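Local coordinates for protein arylesterase (Sulfolobus solfataricus, PDB 5L2P) that hydrolyses aromatic esters, p-nitrophenyl fatty acid esters and organophosphates such as paraoxon, working as a serine esterase of the GDXG lipolytic family, at residues A[119-124]-A[217-222]; A[84-89]-A[212-217]; A[125-130]-A[166-171]. All blocks are in the same frame, centred on the assembly; numbering follows the deposited sequence.

Contact 1 of 3, residues A[119-124]-A[217-222]; sequences EYKFPT and YIRDEK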
loop_
_atom_site.group_PDB
_atom_site.type_symbol
_atom_site.label_atom_id
_atom_site.label_comp_id
_atom_site.label_asym_id
_atom_site.label_seq_id
_atom_site.Cartn_x
_atom_site.Cartn_y
_atom_site.Cartn_z
ATOM N N GLU A 119 16.820 -26.819 -21.182
ATOM C CA GLU A 119 16.915 -27.683 -22.358
ATOM C C GLU A 119 16.170 -27.032 -23.524
ATOM O O GLU A 119 16.686 -26.945 -24.615
ATOM C CB GLU A 119 16.328 -29.076 -22.071
ATOM C CG GLU A 119 17.100 -29.867 -21.014
ATOM C CD GLU A 119 16.587 -29.672 -19.584
ATOM O OE1 GLU A 119 15.960 -28.615 -19.283
ATOM O OE2 GLU A 119 16.848 -30.552 -18.735
ATOM N N TYR A 120 14.948 -26.590 -23.283
ATOM C CA TYR A 120 14.125 -25.965 -24.308
ATOM C C TYR A 120 13.727 -24.569 -23.853
ATOM O O TYR A 120 13.002 -24.395 -22.861
ATOM C CB TYR A 120 12.887 -26.793 -24.564
ATOM C CG TYR A 120 13.204 -28.163 -25.086
ATOM C CD1 TYR A 120 13.398 -29.242 -24.196
ATOM C CD2 TYR A 120 13.327 -28.399 -26.456
ATOM C CE1 TYR A 120 13.678 -30.507 -24.661
ATOM C CE2 TYR A 120 13.621 -29.668 -26.930
ATOM C CZ TYR A 120 13.784 -30.721 -26.035
ATOM O OH TYR A 120 14.065 -31.992 -26.506
ATOM N N LYS A 121 14.233 -23.579 -24.569
ATOM C CA LYS A 121 14.066 -22.207 -24.184
ATOM C C LYS A 121 12.751 -21.671 -24.726
ATOM O O LYS A 121 12.110 -22.307 -25.574
ATOM C CB LYS A 121 15.225 -21.355 -24.704
ATOM C CG LYS A 121 16.502 -21.528 -23.889
ATOM C CD LYS A 121 17.502 -20.432 -24.209
ATOM C CE LYS A 121 18.758 -20.626 -23.407
ATOM N NZ LYS A 121 18.629 -20.012 -22.063
ATOM N N PHE A 122 12.353 -20.500 -24.213
ATOM C CA PHE A 122 11.280 -19.732 -24.790
ATOM C C PHE A 122 11.465 -19.636 -26.316
ATOM O O PHE A 122 12.575 -19.403 -26.783
ATOM C CB PHE A 122 11.270 -18.331 -24.166
ATOM C CG PHE A 122 10.324 -17.375 -24.819
ATOM C CD1 PHE A 122 9.002 -17.305 -24.439
ATOM C CD2 PHE A 122 10.776 -16.522 -25.822
ATOM C CE1 PHE A 122 8.136 -16.393 -25.047
ATOM C CE2 PHE A 122 9.912 -15.611 -26.438
ATOM C CZ PHE A 122 8.588 -15.550 -26.054
ATOM N N PRO A 123 10.385 -19.789 -27.092
ATOM C CA PRO A 123 8.976 -19.946 -26.700
ATOM C C PRO A 123 8.426 -21.400 -26.697
ATOM O O PRO A 123 7.228 -21.582 -26.844
ATOM C CB PRO A 123 8.258 -19.106 -27.772
ATOM C CG PRO A 123 9.066 -19.382 -28.986
ATOM C CD PRO A 123 10.508 -19.604 -28.544
ATOM N N THR A 124 9.280 -22.400 -26.502
ATOM C CA THR A 124 8.886 -23.805 -26.639
ATOM C C THR A 124 7.725 -24.179 -25.738
ATOM O O THR A 124 6.721 -24.701 -26.208
ATOM C CB THR A 124 10.071 -24.757 -26.317
ATOM O OG1 THR A 124 11.199 -24.445 -27.132
ATOM C CG2 THR A 124 9.706 -26.236 -26.571
ATOM N N TYR A 217 15.216 -19.454 -19.094
ATOM C CA TYR A 217 14.077 -19.614 -19.998
ATOM C C TYR A 217 14.230 -18.800 -21.270
ATOM O O TYR A 217 14.001 -19.334 -22.358
ATOM C CB TYR A 217 12.798 -19.248 -19.256
ATOM C CG TYR A 217 11.520 -19.392 -20.033
ATOM C CD1 TYR A 217 11.229 -20.574 -20.697
ATOM C CD2 TYR A 217 10.572 -18.337 -20.071
ATOM C CE1 TYR A 217 10.045 -20.706 -21.401
ATOM C CE2 TYR A 217 9.405 -18.466 -20.768
ATOM C CZ TYR A 217 9.141 -19.645 -21.433
ATOM O OH TYR A 217 7.960 -19.790 -22.135
ATOM N N ILE A 218 14.644 -17.533 -21.149
ATOM C CA ILE A 218 14.769 -16.656 -22.331
ATOM C C ILE A 218 16.072 -16.870 -23.096
ATOM O O ILE A 218 17.058 -17.351 -22.536
ATOM C CB ILE A 218 14.594 -15.146 -22.010
ATOM C CG1 ILE A 218 15.733 -14.630 -21.126
ATOM C CG2 ILE A 218 13.211 -14.905 -21.408
ATOM C CD1 ILE A 218 15.683 -13.129 -20.961
ATOM N N ARG A 219 16.054 -16.527 -24.383
ATOM C CA ARG A 219 17.218 -16.697 -25.259
ATOM C C ARG A 219 18.192 -15.542 -25.088
ATOM O O ARG A 219 19.390 -15.731 -25.007
ATOM C CB ARG A 219 16.776 -16.790 -26.714
ATOM C CG ARG A 219 15.900 -18.007 -26.991
ATOM C CD ARG A 219 15.202 -17.923 -28.327
ATOM N NE ARG A 219 14.155 -16.905 -28.303
ATOM C CZ ARG A 219 13.310 -16.690 -29.291
ATOM N NH1 ARG A 219 13.385 -17.414 -30.383
ATOM N NH2 ARG A 219 12.385 -15.759 -29.176
ATOM N N ASP A 220 17.655 -14.331 -25.096
ATOM C CA ASP A 220 18.429 -13.119 -24.885
ATOM C C ASP A 220 17.511 -11.998 -24.398
ATOM O O ASP A 220 16.290 -12.205 -24.245
ATOM C CB ASP A 220 19.154 -12.709 -26.175
ATOM C CG ASP A 220 18.210 -12.484 -27.344
ATOM O OD1 ASP A 220 17.293 -11.651 -27.241
ATOM O OD2 ASP A 220 18.407 -13.146 -28.383
ATOM N N GLU A 221 18.091 -10.812 -24.189
ATOM C CA GLU A 221 17.372 -9.687 -23.609
ATOM C C GLU A 221 16.195 -9.158 -24.467
ATOM O O GLU A 221 15.286 -8.521 -23.933
ATOM C CB GLU A 221 18.334 -8.553 -23.259
ATOM C CG GLU A 221 18.931 -7.776 -24.436
ATOM C CD GLU A 221 20.162 -8.426 -25.071
ATOM O OE1 GLU A 221 20.299 -9.702 -25.024
ATOM O OE2 GLU A 221 20.985 -7.649 -25.624
ATOM N N LYS A 222 16.201 -9.425 -25.773
ATOM C CA LYS A 222 15.117 -8.983 -26.661
ATOM C C LYS A 222 13.789 -9.657 -26.346
ATOM O O LYS A 222 12.732 -9.108 -26.666
ATOM C CB LYS A 222 15.442 -9.235 -28.141
ATOM C CG LYS A 222 16.786 -8.691 -28.602
ATOM C CD LYS A 222 16.913 -8.680 -30.125
ATOM C CE LYS A 222 18.387 -8.712 -30.531
ATOM N NZ LYS A 222 18.644 -8.474 -31.985
#
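Phe122 lies across Tyr217 and beside Arg219; its side chain meets Tyr217 first with CB, then with the CD1 edge of its ring, and Arg219 with the CD2 and CE2 side. CB sits over the middle of the Tyr217 ring, a CH-pi contact 3.8 Å from CB to the ring centroid. CG stands anti to the backbone N (chi1 172°), which carries the ring toward the CE2, CZ and OH side of the tyrosine. There CD1 comes 3.5 Å from Tyr217 OH, and the rings form an offset edge-to-face pair with planes at 78°. CE2 lies 3.7 Å from Arg219 NH2. A large flat apolar residue suits a place between the tyrosine face, the obliquely set guanidinium, and Pro123 CB over one face of the ring. Arg219 also spreads a face over Pro123 CD, while NH2 forms a salt bridge with Asp223.

The backbones are pinned where Phe122 N donates to Tyr217 O at 2.7 Å. Beside this bond the Lys121 chain runs out nearly extended and bends at its last torsion (chi4 -85°). Its NZ reaches Ile218 O at 3.1 Å, above the carbonyl plane and not on a lone pair; Met216 O is a second acceptor. Pro123, entered through a cis peptide, is the N-cap of helix 124-138. The contact thus joins the end of helix 212-217 to the start of helix 124-138, in the loop after strand 108-112.

Contact 2 of 3, residues A[84-89]-A[212-217]; sequences GAWILG and YGVKMY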
loop_
_atom_site.group_PDB
_atom_site.type_symbol
_atom_site.label_atom_id
_atom_site.label_comp_id
_atom_site.label_asym_id
_atom_site.label_seq_id
_atom_site.Cartn_x
_atom_site.Cartn_y
_atom_site.Cartn_z
ATOM N N GLY A 84 6.501 -23.893 -11.790
ATOM C CA GLY A 84 7.871 -24.315 -11.589
ATOM C C GLY A 84 8.900 -23.485 -12.349
ATOM O O GLY A 84 9.971 -24.002 -12.730
ATOM N N ALA A 85 8.591 -22.202 -12.578
ATOM C CA ALA A 85 9.555 -21.260 -13.125
ATOM C C ALA A 85 10.170 -21.684 -14.453
ATOM O O ALA A 85 11.338 -21.379 -14.748
ATOM C CB ALA A 85 10.641 -20.995 -12.116
ATOM N N TRP A 86 9.363 -22.352 -15.275
ATOM C CA TRP A 86 9.779 -22.812 -16.601
ATOM C C TRP A 86 10.936 -23.843 -16.587
ATOM O O TRP A 86 11.314 -24.302 -17.661
ATOM C CB TRP A 86 10.162 -21.636 -17.505
ATOM C CG TRP A 86 9.179 -20.543 -17.617
ATOM C CD1 TRP A 86 7.985 -20.565 -18.295
ATOM C CD2 TRP A 86 9.291 -19.242 -17.070
ATOM N NE1 TRP A 86 7.333 -19.345 -18.192
ATOM C CE2 TRP A 86 8.122 -18.507 -17.456
ATOM C CE3 TRP A 86 10.246 -18.616 -16.301
ATOM C CZ2 TRP A 86 7.909 -17.173 -17.082
ATOM C CZ3 TRP A 86 10.038 -17.300 -15.935
ATOM C CH2 TRP A 86 8.881 -16.590 -16.329
ATOM N N ILE A 87 11.456 -24.201 -15.401
ATOM C CA ILE A 87 12.629 -25.066 -15.293
ATOM C C ILE A 87 12.413 -26.349 -14.487
ATOM O O ILE A 87 13.261 -27.239 -14.495
ATOM C CB ILE A 87 13.824 -24.318 -14.698
ATOM C CG1 ILE A 87 13.509 -23.747 -13.319
ATOM C CG2 ILE A 87 14.267 -23.208 -15.635
ATOM C CD1 ILE A 87 14.750 -23.188 -12.609
ATOM N N LEU A 88 11.292 -26.439 -13.770
ATOM C CA LEU A 88 10.942 -27.648 -13.050
ATOM C C LEU A 88 9.434 -27.795 -12.916
ATOM O O LEU A 88 8.689 -27.048 -13.492
ATOM C CB LEU A 88 11.629 -27.684 -11.694
ATOM C CG LEU A 88 11.383 -26.564 -10.685
ATOM C CD1 LEU A 88 10.095 -26.730 -9.873
ATOM C CD2 LEU A 88 12.600 -26.595 -9.752
ATOM N N GLY A 89 8.997 -28.826 -12.193
ATOM C CA GLY A 89 7.593 -29.174 -12.071
ATOM C C GLY A 89 7.151 -30.129 -13.164
ATOM O O GLY A 89 7.863 -30.370 -14.149
ATOM N N TYR A 212 17.295 -15.862 -11.945
ATOM C CA TYR A 212 17.856 -17.088 -12.475
ATOM C C TYR A 212 16.887 -17.801 -13.402
ATOM O O TYR A 212 17.301 -18.292 -14.458
ATOM C CB TYR A 212 18.236 -18.009 -11.318
ATOM C CG TYR A 212 18.847 -19.314 -11.724
ATOM C CD1 TYR A 212 19.974 -19.338 -12.530
ATOM C CD2 TYR A 212 18.310 -20.534 -11.290
ATOM C CE1 TYR A 212 20.559 -20.541 -12.910
ATOM C CE2 TYR A 212 18.898 -21.749 -11.650
ATOM C CZ TYR A 212 20.014 -21.747 -12.475
ATOM O OH TYR A 212 20.624 -22.933 -12.867
ATOM N N GLY A 213 15.616 -17.868 -13.013
ATOM C CA GLY A 213 14.641 -18.607 -13.794
ATOM C C GLY A 213 14.396 -18.009 -15.158
ATOM O O GLY A 213 14.274 -18.725 -16.132
ATOM N N VAL A 214 14.320 -16.678 -15.224
ATOM C CA VAL A 214 14.123 -15.962 -16.482
ATOM C C VAL A 214 15.341 -16.135 -17.397
ATOM O O VAL A 214 15.181 -16.411 -18.551
ATOM C CB VAL A 214 13.844 -14.451 -16.221
ATOM C CG1 VAL A 214 13.758 -13.649 -17.520
ATOM C CG2 VAL A 214 12.548 -14.279 -15.445
ATOM N N LYS A 215 16.549 -15.973 -16.875
ATOM C CA LYS A 215 17.780 -16.151 -17.663
ATOM C C LYS A 215 17.875 -17.532 -18.316
ATOM O O LYS A 215 18.400 -17.667 -19.419
ATOM C CB LYS A 215 19.020 -15.972 -16.792
ATOM C CG LYS A 215 19.360 -14.540 -16.447
ATOM C CD LYS A 215 20.591 -14.507 -15.555
ATOM C CE LYS A 215 20.943 -13.084 -15.117
ATOM N NZ LYS A 215 21.724 -12.354 -16.162
ATOM N N MET A 216 17.378 -18.551 -17.622
ATOM C CA MET A 216 17.393 -19.926 -18.129
ATOM C C MET A 216 16.345 -20.147 -19.212
ATOM O O MET A 216 16.565 -20.906 -20.136
ATOM C CB MET A 216 17.143 -20.895 -16.985
ATOM C CG MET A 216 18.208 -20.807 -15.920
ATOM S SD MET A 216 19.398 -22.133 -16.120
ATOM C CE MET A 216 18.531 -23.442 -15.244
ATOM N N TYR A 217 15.216 -19.454 -19.094
ATOM C CA TYR A 217 14.077 -19.614 -19.998
ATOM C C TYR A 217 14.230 -18.800 -21.270
ATOM O O TYR A 217 14.001 -19.334 -22.358
ATOM C CB TYR A 217 12.798 -19.248 -19.256
ATOM C CG TYR A 217 11.520 -19.392 -20.033
ATOM C CD1 TYR A 217 11.229 -20.574 -20.697
ATOM C CD2 TYR A 217 10.572 -18.337 -20.071
ATOM C CE1 TYR A 217 10.045 -20.706 -21.401
ATOM C CE2 TYR A 217 9.405 -18.466 -20.768
ATOM C CZ TYR A 217 9.141 -19.645 -21.433
ATOM O OH TYR A 217 7.960 -19.790 -22.135
#
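Trp86 and Tyr217 lie flat on each other, the five-membered ring of the indole facing the phenol with centroids 3.6 Å apart and planes only 3° from parallel. Trp86 CG is anti to its carbonyl carbon (chi1 -52°), which sets the indole against the tyrosine, and the two side chains cross at about a right angle. Trp86 CB also rests over the phenol, 3.9 Å from its centroid, so the tyrosine covers the root of the indole as well as its pyrrole part. Broad planar residues suit this place, because two flat rings can meet over their whole width.

The six-membered part of the indole runs on beside the helix. Its CZ3 lies 4.0 Å from Val214 CG2, the two side chains pointing the same way, and its CE3 passes Gly213 O. Gly213 carries no bump here, and the backbone of Ala85 passes it. The next ridge of the loop is Ile87, which fits against Tyr212 and Met216, one turn apart on the helix. CG2 meets Met216 CB at 3.9 Å, while CD1 comes only loosely, 4.5 Å from Tyr212 CE2. Met216 CG is folded over the Tyr212 ring.

Gly84 O accepts from both Ile87 N and Leu88 N, keeping the loop tight, and Gly84 has a positive phi (119°) that glycine takes easily. Gly84 belongs to the probable oxyanion-hole motif, and the Ala85 side chain is about 6 Å from that of Ser156. With Trp86 NE1 hydrogen-bonded to Asn160 OD1 on helix 157-171, the loop between strand 77-81 and helix 95-105 packs against helix 212-217.

Contact 3 of 3, residues A[125-130]-A[166-171]; sequences AVYDCF and SLLARD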
loop_
_atom_site.group_PDB
_atom_site.type_symbol
_atom_site.label_atom_id
_atom_site.label_comp_id
_atom_site.label_asym_id
_atom_site.label_seq_id
_atom_site.Cartn_x
_atom_site.Cartn_y
_atom_site.Cartn_z
ATOM N N ALA A 125 7.838 -23.874 -24.445
ATOM C CA ALA A 125 6.734 -24.115 -23.472
ATOM C C ALA A 125 5.398 -23.506 -23.891
ATOM O O ALA A 125 4.343 -24.131 -23.723
ATOM C CB ALA A 125 7.094 -23.591 -22.086
ATOM N N VAL A 126 5.435 -22.295 -24.455
ATOM C CA VAL A 126 4.197 -21.612 -24.838
ATOM C C VAL A 126 3.517 -22.348 -25.978
ATOM O O VAL A 126 2.292 -22.554 -25.974
ATOM C CB VAL A 126 4.439 -20.150 -25.255
ATOM C CG1 VAL A 126 3.118 -19.492 -25.658
ATOM C CG2 VAL A 126 5.118 -19.391 -24.114
ATOM N N TYR A 127 4.312 -22.736 -26.964
ATOM C CA TYR A 127 3.771 -23.490 -28.102
ATOM C C TYR A 127 3.376 -24.928 -27.769
ATOM O O TYR A 127 2.413 -25.432 -28.363
ATOM C CB TYR A 127 4.725 -23.439 -29.285
ATOM C CG TYR A 127 4.707 -22.085 -29.951
ATOM C CD1 TYR A 127 3.553 -21.629 -30.595
ATOM C CD2 TYR A 127 5.822 -21.250 -29.923
ATOM C CE1 TYR A 127 3.511 -20.378 -31.182
ATOM C CE2 TYR A 127 5.793 -19.991 -30.536
ATOM C CZ TYR A 127 4.630 -19.566 -31.150
ATOM O OH TYR A 127 4.554 -18.351 -31.755
ATOM N N ASP A 128 4.079 -25.563 -26.830
ATOM C CA ASP A 128 3.674 -26.896 -26.379
ATOM C C ASP A 128 2.296 -26.851 -25.745
ATOM O O ASP A 128 1.467 -27.737 -25.991
ATOM C CB ASP A 128 4.665 -27.502 -25.350
ATOM C CG ASP A 128 5.909 -28.094 -25.996
ATOM O OD1 ASP A 128 6.049 -28.062 -27.233
ATOM O OD2 ASP A 128 6.784 -28.552 -25.248
ATOM N N CYS A 129 2.060 -25.824 -24.914
ATOM C CA CYS A 129 0.785 -25.699 -24.234
ATOM C C CYS A 129 -0.305 -25.352 -25.231
ATOM O O CYS A 129 -1.421 -25.860 -25.120
ATOM C CB CYS A 129 0.863 -24.660 -23.136
ATOM S SG CYS A 129 1.849 -25.121 -21.675
ATOM N N PHE A 130 0.012 -24.523 -26.222
ATOM C CA PHE A 130 -1.001 -24.089 -27.186
ATOM C C PHE A 130 -1.386 -25.241 -28.087
ATOM O O PHE A 130 -2.575 -25.444 -28.339
ATOM C CB PHE A 130 -0.522 -22.881 -27.997
ATOM C CG PHE A 130 -1.461 -22.463 -29.093
ATOM C CD1 PHE A 130 -2.658 -21.837 -28.789
ATOM C CD2 PHE A 130 -1.129 -22.668 -30.443
ATOM C CE1 PHE A 130 -3.514 -21.406 -29.802
ATOM C CE2 PHE A 130 -1.989 -22.253 -31.459
ATOM C CZ PHE A 130 -3.188 -21.628 -31.144
ATOM N N SER A 166 -3.518 -17.303 -24.268
ATOM C CA SER A 166 -4.714 -16.522 -24.599
ATOM C C SER A 166 -4.432 -15.558 -25.750
ATOM O O SER A 166 -5.302 -15.309 -26.572
ATOM C CB SER A 166 -5.175 -15.718 -23.392
ATOM O OG SER A 166 -5.695 -16.564 -22.389
ATOM N N LEU A 167 -3.215 -15.027 -25.799
ATOM C CA LEU A 167 -2.806 -14.163 -26.897
ATOM C C LEU A 167 -2.661 -14.905 -28.211
ATOM O O LEU A 167 -3.056 -14.380 -29.270
ATOM C CB LEU A 167 -1.475 -13.488 -26.572
ATOM C CG LEU A 167 -1.449 -12.544 -25.362
ATOM C CD1 LEU A 167 -0.026 -12.040 -25.099
ATOM C CD2 LEU A 167 -2.392 -11.397 -25.655
ATOM N N LEU A 168 -2.086 -16.116 -28.158
ATOM C CA LEU A 168 -2.015 -16.988 -29.323
ATOM C C LEU A 168 -3.404 -17.425 -29.751
ATOM O O LEU A 168 -3.674 -17.567 -30.948
ATOM C CB LEU A 168 -1.190 -18.229 -29.027
ATOM C CG LEU A 168 0.315 -18.053 -28.964
ATOM C CD1 LEU A 168 0.981 -19.375 -28.666
ATOM C CD2 LEU A 168 0.844 -17.533 -30.278
ATOM N N ALA A 169 -4.275 -17.662 -28.778
ATOM C CA ALA A 169 -5.627 -18.125 -29.075
ATOM C C ALA A 169 -6.369 -17.056 -29.853
ATOM O O ALA A 169 -7.086 -17.349 -30.801
ATOM C CB ALA A 169 -6.388 -18.451 -27.796
ATOM N N ARG A 170 -6.153 -15.803 -29.460
ATOM C CA ARG A 170 -6.762 -14.667 -30.125
ATOM C C ARG A 170 -6.194 -14.456 -31.525
ATOM O O ARG A 170 -6.942 -14.231 -32.460
ATOM C CB ARG A 170 -6.590 -13.405 -29.286
ATOM C CG ARG A 170 -7.317 -12.211 -29.850
ATOM C CD ARG A 170 -7.030 -10.973 -29.022
ATOM N NE ARG A 170 -5.626 -10.591 -29.106
ATOM C CZ ARG A 170 -5.055 -9.654 -28.363
ATOM N NH1 ARG A 170 -5.742 -9.008 -27.434
ATOM N NH2 ARG A 170 -3.777 -9.375 -28.532
ATOM N N ASP A 171 -4.872 -14.526 -31.670
ATOM C CA ASP A 171 -4.219 -14.453 -32.995
ATOM C C ASP A 171 -4.781 -15.461 -33.980
ATOM O O ASP A 171 -5.007 -15.154 -35.143
ATOM C CB ASP A 171 -2.713 -14.721 -32.880
ATOM C CG ASP A 171 -1.941 -13.587 -32.181
ATOM O OD1 ASP A 171 -2.522 -12.492 -31.940
ATOM O OD2 ASP A 171 -0.739 -13.808 -31.874
#
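In the helical layer that flanks the central sheet of the alpha/beta hydrolase fold, Leu168 of helix 157-171 pushes its side chain against Val126, Tyr127 and Phe130 of helix 124-138. The short helical segments cross at -61°, with their axes 10.5 Å apart at closest approach. That separation is bridged chiefly by the leucine and the two aromatic side chains, and leucine, slender at its base and forked at its end, can touch three neighbours at once.

CD1 is the busier branch. It lies 3.7 Å from Val126 CG1, and the same methyl is 3.7 Å from Tyr127 CE1. It also comes 3.9 Å from Phe130 CB. Within the contact CD2 meets only Tyr127, near CE1 and OH. With CD1 anti along the chain (chi2 180°), Leu168 is extended and its end methyl reaches the surface of helix 124-138. Nearer the root, Leu168 CB rests over the face of the Phe130 ring, 4.1 Å from the centroid, a CH-pi contact offset toward the rim. The ring then runs on along helix 157-171, where CE1 lies 4.0 Å from Ala169 N; the small alanine lets the phenyl lie close to the backbone.

Tyr127 suits the outer border, its ring lying against the leucine methyls at the exposed side, whereas Val126 and Phe130 are buried. Val126 also packs on Ala164 and Leu161, one and two turns before Leu168. Helix 124-138 lies in the connection from strand 108-112 to strand 150-155, and helix 157-171, after the probable nucleophile Ser156, in that from 150-155 to 178-182. Both connections join parallel strands, as in alpha/beta hydrolases, and their helices pack on the same side of the sheet.

Read from the N terminus, the chain first meets 84-89, after strand 77-81, which waits until 212-217 for contact 2 to close its long loop. Before that happens, 119-124 opens contact 1, which closes just beyond at 217-222, so contacts 1 and 2 cross and share Tyr217. Contact 3 starts and ends within both of these loops, joining helix 124-138 to helix 157-171 before helix 212-217 is reached. Tyr217 OH brings the three together by packing on Ala125 and Val126. The result ties the loop of the probable oxyanion hole, the start of helix 124-138 and helix 212-217 to the helices beside the sheet.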